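Local coordinates for protein endoribonuclease AbiQ (Lactococcus lactis, PDB 4GLK) that cleaves RNA as the endoribonuclease toxin of a type III toxin-antitoxin system, acting in anti-phage defence and held in check by its cognate RNA antitoxin AntiQ, at residues E11-A14 with Y15-F19; Y86-H89 with H90-I93; E159-A162 with T163-S166. The protein carries 1 engineered substitution. All coordinates share one frame; numbering follows the deposited sequence.

Contact 1 of 3, residues E11-A14 with Y15-F19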
loop_
_atom_site.group_PDB
_atom_site.type_symbol
_atom_site.label_atom_id
_atom_site.label_comp_id
_atom_site.label_asym_id
_atom_site.label_seq_id
_atom_site.Cartn_x
_atom_site.Cartn_y
_atom_site.Cartn_z
ATOM N N GLU A 11 1.816 -13.376 -10.343
ATOM C CA GLU A 11 2.334 -14.632 -9.793
ATOM C C GLU A 11 2.659 -14.511 -8.302
ATOM O O GLU A 11 2.182 -15.323 -7.504
ATOM C CB GLU A 11 3.538 -15.136 -10.611
ATOM C CG GLU A 11 3.181 -15.536 -12.044
ATOM C CD GLU A 11 3.271 -14.480 -13.140
ATOM O OE1 GLU A 11 3.619 -14.856 -14.283
ATOM O OE2 GLU A 11 2.978 -13.289 -12.873
ATOM N N TYR A 12 3.437 -13.473 -7.915
ATOM C CA TYR A 12 3.763 -13.209 -6.521
ATOM C C TYR A 12 2.503 -12.903 -5.687
ATOM O O TYR A 12 2.398 -13.380 -4.557
ATOM C CB TYR A 12 4.735 -12.039 -6.394
ATOM C CG TYR A 12 5.155 -11.835 -4.961
ATOM C CD1 TYR A 12 5.864 -12.812 -4.270
ATOM C CD2 TYR A 12 4.768 -10.690 -4.263
ATOM C CE1 TYR A 12 6.240 -12.636 -2.943
ATOM C CE2 TYR A 12 5.132 -10.504 -2.931
ATOM C CZ TYR A 12 5.868 -11.480 -2.276
ATOM O OH TYR A 12 6.232 -11.316 -0.971
ATOM N N ILE A 13 1.569 -12.090 -6.221
ATOM C CA ILE A 13 0.314 -11.767 -5.515
ATOM C C ILE A 13 -0.517 -13.033 -5.288
ATOM O O ILE A 13 -0.968 -13.265 -4.162
ATOM C CB ILE A 13 -0.474 -10.649 -6.257
ATOM C CG1 ILE A 13 0.310 -9.312 -6.220
ATOM C CG2 ILE A 13 -1.914 -10.484 -5.722
ATOM C CD1 ILE A 13 0.490 -8.619 -4.815
ATOM N N ALA A 14 -0.669 -13.872 -6.342
ATOM C CA ALA A 14 -1.422 -15.130 -6.262
ATOM C C ALA A 14 -0.795 -16.035 -5.212
ATOM O O ALA A 14 -1.524 -16.710 -4.499
ATOM C CB ALA A 14 -1.466 -15.835 -7.615
ATOM N N TYR A 15 0.546 -15.989 -5.078
ATOM C CA TYR A 15 1.294 -16.756 -4.094
ATOM C C TYR A 15 1.034 -16.260 -2.661
ATOM O O TYR A 15 0.844 -17.091 -1.772
ATOM C CB TYR A 15 2.780 -16.774 -4.438
ATOM C CG TYR A 15 3.679 -17.283 -3.331
ATOM C CD1 TYR A 15 3.926 -18.650 -3.179
ATOM C CD2 TYR A 15 4.353 -16.400 -2.493
ATOM C CE1 TYR A 15 4.816 -19.118 -2.211
ATOM C CE2 TYR A 15 5.244 -16.855 -1.528
ATOM C CZ TYR A 15 5.466 -18.215 -1.381
ATOM O OH TYR A 15 6.329 -18.637 -0.405
ATOM N N LEU A 16 1.047 -14.922 -2.430
ATOM C CA LEU A 16 0.771 -14.381 -1.096
ATOM C C LEU A 16 -0.669 -14.663 -0.690
ATOM O O LEU A 16 -0.902 -14.965 0.473
ATOM C CB LEU A 16 1.052 -12.877 -0.972
ATOM C CG LEU A 16 2.490 -12.386 -1.034
ATOM C CD1 LEU A 16 2.551 -10.927 -0.648
ATOM C CD2 LEU A 16 3.426 -13.198 -0.120
ATOM N N ARG A 17 -1.623 -14.581 -1.646
ATOM C CA ARG A 17 -3.049 -14.827 -1.396
ATOM C C ARG A 17 -3.361 -16.286 -1.007
ATOM O O ARG A 17 -4.455 -16.554 -0.504
ATOM C CB ARG A 17 -3.945 -14.320 -2.539
ATOM C CG ARG A 17 -3.875 -12.813 -2.755
ATOM C CD ARG A 17 -4.918 -12.297 -3.724
ATOM N NE ARG A 17 -6.143 -11.922 -3.004
ATOM C CZ ARG A 17 -7.273 -12.609 -3.062
ATOM N NH1 ARG A 17 -7.381 -13.676 -3.832
ATOM N NH2 ARG A 17 -8.325 -12.210 -2.351
ATOM N N LYS A 18 -2.398 -17.222 -1.210
ATOM C CA LYS A 18 -2.500 -18.611 -0.736
ATOM C C LYS A 18 -2.561 -18.621 0.806
ATOM O O LYS A 18 -3.284 -19.419 1.386
ATOM C CB LYS A 18 -1.253 -19.410 -1.135
ATOM C CG LYS A 18 -1.369 -20.179 -2.435
ATOM C CD LYS A 18 -0.026 -20.292 -3.162
ATOM C CE LYS A 18 -0.166 -19.829 -4.608
ATOM N NZ LYS A 18 1.005 -20.190 -5.459
ATOM N N PHE A 19 -1.790 -17.715 1.446
ATOM C CA PHE A 19 -1.606 -17.607 2.906
ATOM C C PHE A 19 -2.338 -16.431 3.555
ATOM O O PHE A 19 -2.744 -16.553 4.706
ATOM C CB PHE A 19 -0.109 -17.540 3.241
ATOM C CG PHE A 19 0.754 -18.490 2.443
ATOM C CD1 PHE A 19 0.838 -19.837 2.786
ATOM C CD2 PHE A 19 1.486 -18.040 1.352
ATOM C CE1 PHE A 19 1.640 -20.715 2.047
ATOM C CE2 PHE A 19 2.276 -18.924 0.606
ATOM C CZ PHE A 19 2.359 -20.252 0.966
#
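Tyr12 and Leu16 meet one turn apart on the short helix 10-16, an i to i+4 pair in which the leucine lies over one face of the phenol ring. The CH-pi contact runs from Leu16 CG to the Tyr12 ring centroid at 4.0 Å, 26° off the ring normal, with CG displaced toward the rim. Both methyls of the leucine work as a fork: CD1 touches Tyr12 CE2 at 3.5 Å, while CD2 sits closer to CZ and OH. With CG anti to the backbone N (chi1 -176°), the Tyr12 ring is carried toward the following turn, where Leu16 lies, although its CB points away from it; Leu16, whose CG is instead anti to its own carbonyl carbon, leans in to meet it. The phenol oxygen, which also touches the leucine methyls, hydrogen-bonds Pro94 O.

Tyr15 makes a looser contact with Tyr12: its CD2 lies 4.2 Å from Tyr12 CE1, oblique to the Tyr12 ring. Its ring continues toward helix 155-166, where OH bonds to Lys161 O and the ring meets Tyr165. Phe19 CE2 lies above one face of Tyr15, near the rim.

Underneath, three i+4 amide bonds hold the backbone: Tyr15 N to Glu11 O, Leu16 N to Tyr12 O and Arg17 N to Ile13 O. The last is the straightest, with an N-H...O angle of 160°. On the flank formed by Ile13, Arg17 crosses the isoleucine with its aliphatic part before bending at chi3, and NE bonds to Val23 O. On the exposed flank the Lys18 chain folds back until its CE lies 3.4 Å from Ala14 O.

Contact 2 of 3, residues Y86-H89 with H90-I93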
loop_
_atom_site.group_PDB
_atom_site.type_symbol
_atom_site.label_atom_id
_atom_site.label_comp_id
_atom_site.label_asym_id
_atom_site.label_seq_id
_atom_site.Cartn_x
_atom_site.Cartn_y
_atom_site.Cartn_z
ATOM N N TYR A 86 -6.842 6.851 -1.249
ATOM C CA TYR A 86 -6.536 6.247 0.060
ATOM C C TYR A 86 -5.407 5.254 0.019
ATOM O O TYR A 86 -5.382 4.365 -0.839
ATOM C CB TYR A 86 -7.760 5.484 0.627
ATOM C CG TYR A 86 -9.064 6.244 0.534
ATOM C CD1 TYR A 86 -9.378 7.241 1.453
ATOM C CD2 TYR A 86 -9.953 6.015 -0.515
ATOM C CE1 TYR A 86 -10.555 7.978 1.346
ATOM C CE2 TYR A 86 -11.131 6.750 -0.637
ATOM C CZ TYR A 86 -11.432 7.723 0.302
ATOM O OH TYR A 86 -12.613 8.423 0.225
ATOM N N LEU A 87 -4.552 5.326 1.041
ATOM C CA LEU A 87 -3.489 4.373 1.261
ATOM C C LEU A 87 -3.980 3.434 2.315
ATOM O O LEU A 87 -4.397 3.868 3.385
ATOM C CB LEU A 87 -2.221 5.048 1.752
ATOM C CG LEU A 87 -1.413 5.784 0.758
ATOM C CD1 LEU A 87 -0.315 6.492 1.487
ATOM C CD2 LEU A 87 -0.837 4.832 -0.287
ATOM N N LEU A 88 -3.937 2.148 2.022
ATOM C CA LEU A 88 -4.427 1.122 2.931
ATOM C C LEU A 88 -3.257 0.429 3.635
ATOM O O LEU A 88 -2.864 -0.653 3.236
ATOM C CB LEU A 88 -5.246 0.129 2.093
ATOM C CG LEU A 88 -6.750 0.412 1.906
ATOM C CD1 LEU A 88 -7.005 1.701 1.165
ATOM C CD2 LEU A 88 -7.406 -0.733 1.157
ATOM N N HIS A 89 -2.666 1.085 4.653
ATOM C CA HIS A 89 -1.523 0.586 5.456
ATOM C C HIS A 89 -1.713 -0.837 5.964
ATOM O O HIS A 89 -0.758 -1.619 5.963
ATOM C CB HIS A 89 -1.236 1.513 6.651
ATOM C CG HIS A 89 -0.852 2.905 6.278
ATOM N ND1 HIS A 89 0.477 3.285 6.181
ATOM C CD2 HIS A 89 -1.629 3.974 6.005
ATOM C CE1 HIS A 89 0.462 4.568 5.852
ATOM N NE2 HIS A 89 -0.775 5.026 5.742
ATOM N N HIS A 90 -2.948 -1.172 6.390
ATOM C CA HIS A 90 -3.314 -2.500 6.878
ATOM C C HIS A 90 -3.166 -3.595 5.828
ATOM O O HIS A 90 -3.058 -4.762 6.189
ATOM C CB HIS A 90 -4.729 -2.501 7.479
ATOM C CG HIS A 90 -5.842 -2.200 6.520
ATOM N ND1 HIS A 90 -5.984 -0.951 5.942
ATOM C CD2 HIS A 90 -6.894 -2.968 6.155
ATOM C CE1 HIS A 90 -7.096 -1.005 5.229
ATOM N NE2 HIS A 90 -7.682 -2.194 5.328
ATOM N N ASN A 91 -3.120 -3.227 4.547
ATOM C CA ASN A 91 -2.953 -4.176 3.436
ATOM C C ASN A 91 -1.585 -4.075 2.759
ATOM O O ASN A 91 -1.395 -4.617 1.661
ATOM C CB ASN A 91 -4.076 -4.035 2.431
ATOM C CG ASN A 91 -5.398 -4.481 2.980
ATOM O OD1 ASN A 91 -5.496 -5.389 3.822
ATOM N ND2 ASN A 91 -6.431 -3.794 2.576
ATOM N N MET A 92 -0.627 -3.428 3.422
ATOM C CA MET A 92 0.727 -3.338 2.867
ATOM C C MET A 92 1.378 -4.732 2.868
ATOM O O MET A 92 0.986 -5.610 3.652
ATOM C CB MET A 92 1.581 -2.293 3.604
ATOM C CG MET A 92 1.933 -2.701 4.992
ATOM S SD MET A 92 2.942 -1.477 5.803
ATOM C CE MET A 92 3.360 -2.408 7.289
ATOM N N ILE A 93 2.348 -4.939 1.963
ATOM C CA ILE A 93 2.989 -6.234 1.805
ATOM C C ILE A 93 4.479 -6.129 1.575
ATOM O O ILE A 93 4.944 -5.184 0.917
ATOM C CB ILE A 93 2.318 -7.032 0.613
ATOM C CG1 ILE A 93 2.310 -6.205 -0.704
ATOM C CG2 ILE A 93 0.907 -7.583 0.981
ATOM C CD1 ILE A 93 2.016 -7.000 -2.007
#
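Leu88 and His90 lie side by side, pointing the same way, in van der Waals contact: Leu88 CG touches His90 CE1 at 3.6 Å, an approach oblique to the imidazole. Leu88 CD2 also meets the amide nitrogen of Asn91, ND2, at 3.5 Å. His90 holds its ring there with CG between the backbone N and the carbonyl carbon (chi1 64°), and Asn91 CG lies over one ring face, near the rim.

Backbone hydrogen bonds close a short 3-10-like turn that interrupts strand 79-94, a member of the antiparallel sheet that pairs with strand 71-76 in a hairpin. Asn91 N donates to Leu88 O at 2.9 Å and Met92 N to His89 O at 3.1 Å, both i to i+3. Met92 CG and SD crowd the same His89 oxygen before the extended chain runs on toward helix 126-143.

Polar side-chain bonding goes outward: His89 NE2 pairs with Thr72 OG1 and ND1 with Ser133 OG. Both imidazole nitrogens are therefore satisfied within the buried interior, which fixes the ring's rotation and ties the interrupted strand to its hairpin partner and to helix 126-143.

Contact 3 of 3, residues E159-A162 with T163-S166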
loop_
_atom_site.group_PDB
_atom_site.type_symbol
_atom_site.label_atom_id
_atom_site.label_comp_id
_atom_site.label_asym_id
_atom_site.label_seq_id
_atom_site.Cartn_x
_atom_site.Cartn_y
_atom_site.Cartn_z
ATOM N N GLU A 159 6.340 -12.101 5.391
ATOM C CA GLU A 159 7.797 -11.982 5.389
ATOM C C GLU A 159 8.456 -13.352 5.256
ATOM O O GLU A 159 9.361 -13.487 4.445
ATOM C CB GLU A 159 8.297 -11.289 6.660
ATOM C CG GLU A 159 8.105 -9.783 6.643
ATOM C CD GLU A 159 8.490 -9.049 7.915
ATOM O OE1 GLU A 159 8.250 -7.825 7.982
ATOM O OE2 GLU A 159 9.060 -9.681 8.829
ATOM N N ALA A 160 7.956 -14.372 5.992
ATOM C CA ALA A 160 8.444 -15.753 5.935
ATOM C C ALA A 160 8.220 -16.329 4.553
ATOM O O ALA A 160 9.120 -16.969 4.009
ATOM C CB ALA A 160 7.744 -16.619 6.980
ATOM N N LYS A 161 7.048 -16.054 3.964
ATOM C CA LYS A 161 6.750 -16.546 2.633
ATOM C C LYS A 161 7.407 -15.744 1.493
ATOM O O LYS A 161 7.698 -16.327 0.455
ATOM C CB LYS A 161 5.265 -16.873 2.458
ATOM C CG LYS A 161 4.974 -18.339 2.797
ATOM C CD LYS A 161 4.705 -18.619 4.271
ATOM C CE LYS A 161 4.419 -20.084 4.517
ATOM N NZ LYS A 161 5.656 -20.875 4.756
ATOM N N ALA A 162 7.755 -14.453 1.729
ATOM C CA ALA A 162 8.463 -13.624 0.745
ATOM C C ALA A 162 9.893 -14.128 0.543
ATOM O O ALA A 162 10.353 -14.206 -0.595
ATOM C CB ALA A 162 8.486 -12.170 1.189
ATOM N N THR A 163 10.589 -14.504 1.630
ATOM C CA THR A 163 11.965 -15.004 1.522
ATOM C C THR A 163 11.986 -16.370 0.840
ATOM O O THR A 163 12.905 -16.648 0.082
ATOM C CB THR A 163 12.808 -14.852 2.825
ATOM O OG1 THR A 163 13.615 -16.024 3.067
ATOM C CG2 THR A 163 11.974 -14.555 4.034
ATOM N N LEU A 164 10.940 -17.186 1.088
ATOM C CA LEU A 164 10.714 -18.515 0.508
ATOM C C LEU A 164 10.494 -18.421 -0.994
ATOM O O LEU A 164 10.990 -19.269 -1.714
ATOM C CB LEU A 164 9.465 -19.135 1.147
ATOM C CG LEU A 164 9.635 -20.312 2.095
ATOM C CD1 LEU A 164 10.544 -19.994 3.245
ATOM C CD2 LEU A 164 8.303 -20.806 2.564
ATOM N N TYR A 165 9.764 -17.412 -1.423
ATOM C CA TYR A 165 9.499 -17.204 -2.801
ATOM C C TYR A 165 10.802 -16.922 -3.469
ATOM O O TYR A 165 11.096 -17.498 -4.470
ATOM C CB TYR A 165 8.529 -16.041 -3.019
ATOM C CG TYR A 165 7.968 -15.958 -4.409
ATOM C CD1 TYR A 165 8.579 -15.228 -5.375
ATOM C CD2 TYR A 165 6.836 -16.629 -4.741
ATOM C CE1 TYR A 165 8.057 -15.159 -6.632
ATOM C CE2 TYR A 165 6.323 -16.574 -5.985
ATOM C CZ TYR A 165 6.937 -15.836 -6.915
ATOM O OH TYR A 165 6.407 -15.798 -8.130
ATOM N N SER A 166 11.588 -16.026 -2.914
ATOM C CA SER A 166 12.792 -15.588 -3.596
ATOM C C SER A 166 13.992 -16.518 -3.482
ATOM O O SER A 166 14.940 -16.355 -4.176
ATOM C CB SER A 166 13.130 -14.114 -3.318
ATOM O OG SER A 166 13.231 -13.793 -1.961
#
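The last two turns of the C-terminal helix 155-166 bring Lys161 beside Leu164 and let Ser166 fold back on Ala162. Lys161 and Leu164 lie side by side, pointing the same way. The lysine chain is bent at chi2 and chi4, and this returns its NZ to within 3.4 Å of Leu164 CD2. Leu164 CD1 turns the other way and rests against Ala160 O, also at 3.4 Å. Lys161 also forms a cation-pi pair with Phe19 of the segment 15-19.

The i+4 pattern of an alpha-helix persists to the end of the segment. Tyr165 N donates to Lys161 O at 3.0 Å, whereas the bond from Leu164 N to Ala160 O is weak. Lys161 O, which also takes the Tyr15 hydroxyl bond, joins the helix to helix 10-16.

Ala162 O is gripped twice, and by a single residue. Ser166 N and Ser166 OG each lie 3.2 Å from Ala162 O and reach it from opposite faces of the carbonyl plane. The hydroxyl is placed for this by a chi1 of 55°, which sets OG between the serine's own backbone N and carbonyl carbon, turned back over the preceding turn.

Tyr165, with CG anti to its backbone N (chi1 -167°), sends its ring off the helix to pack edge-to-face with Tyr12. The methyl of Ala162 touches Tyr12 of helix 10-16. At the earlier end of the contact, Glu159 points inward, and its OE1 accepts hydrogen bonds from the hydroxyls of Tyr46 and Tyr137.

Contact 2 is wholly buried near the centre of the chain, whereas contacts 1 and 3 are partly exposed and lie farther out, on the same side. Contacts 1 and 3 belong to two helices, 10-16 and 155-166, that pack on each other, so their aromatic and aliphatic groups form a shared interface with a hydroxyl-to-carbonyl bond across it. Contact 1 also reaches the sheet: Ile13 CD1 lies 3.6 Å from Ile93 CD1 of contact 2. Contacts 2 and 3 do not touch, their nearest atoms being about 7 Å apart. Regular i+4 bonding marks the two helical contacts; the break in strand 79-94 is closed by i+3 bonds, with buried histidine side chains.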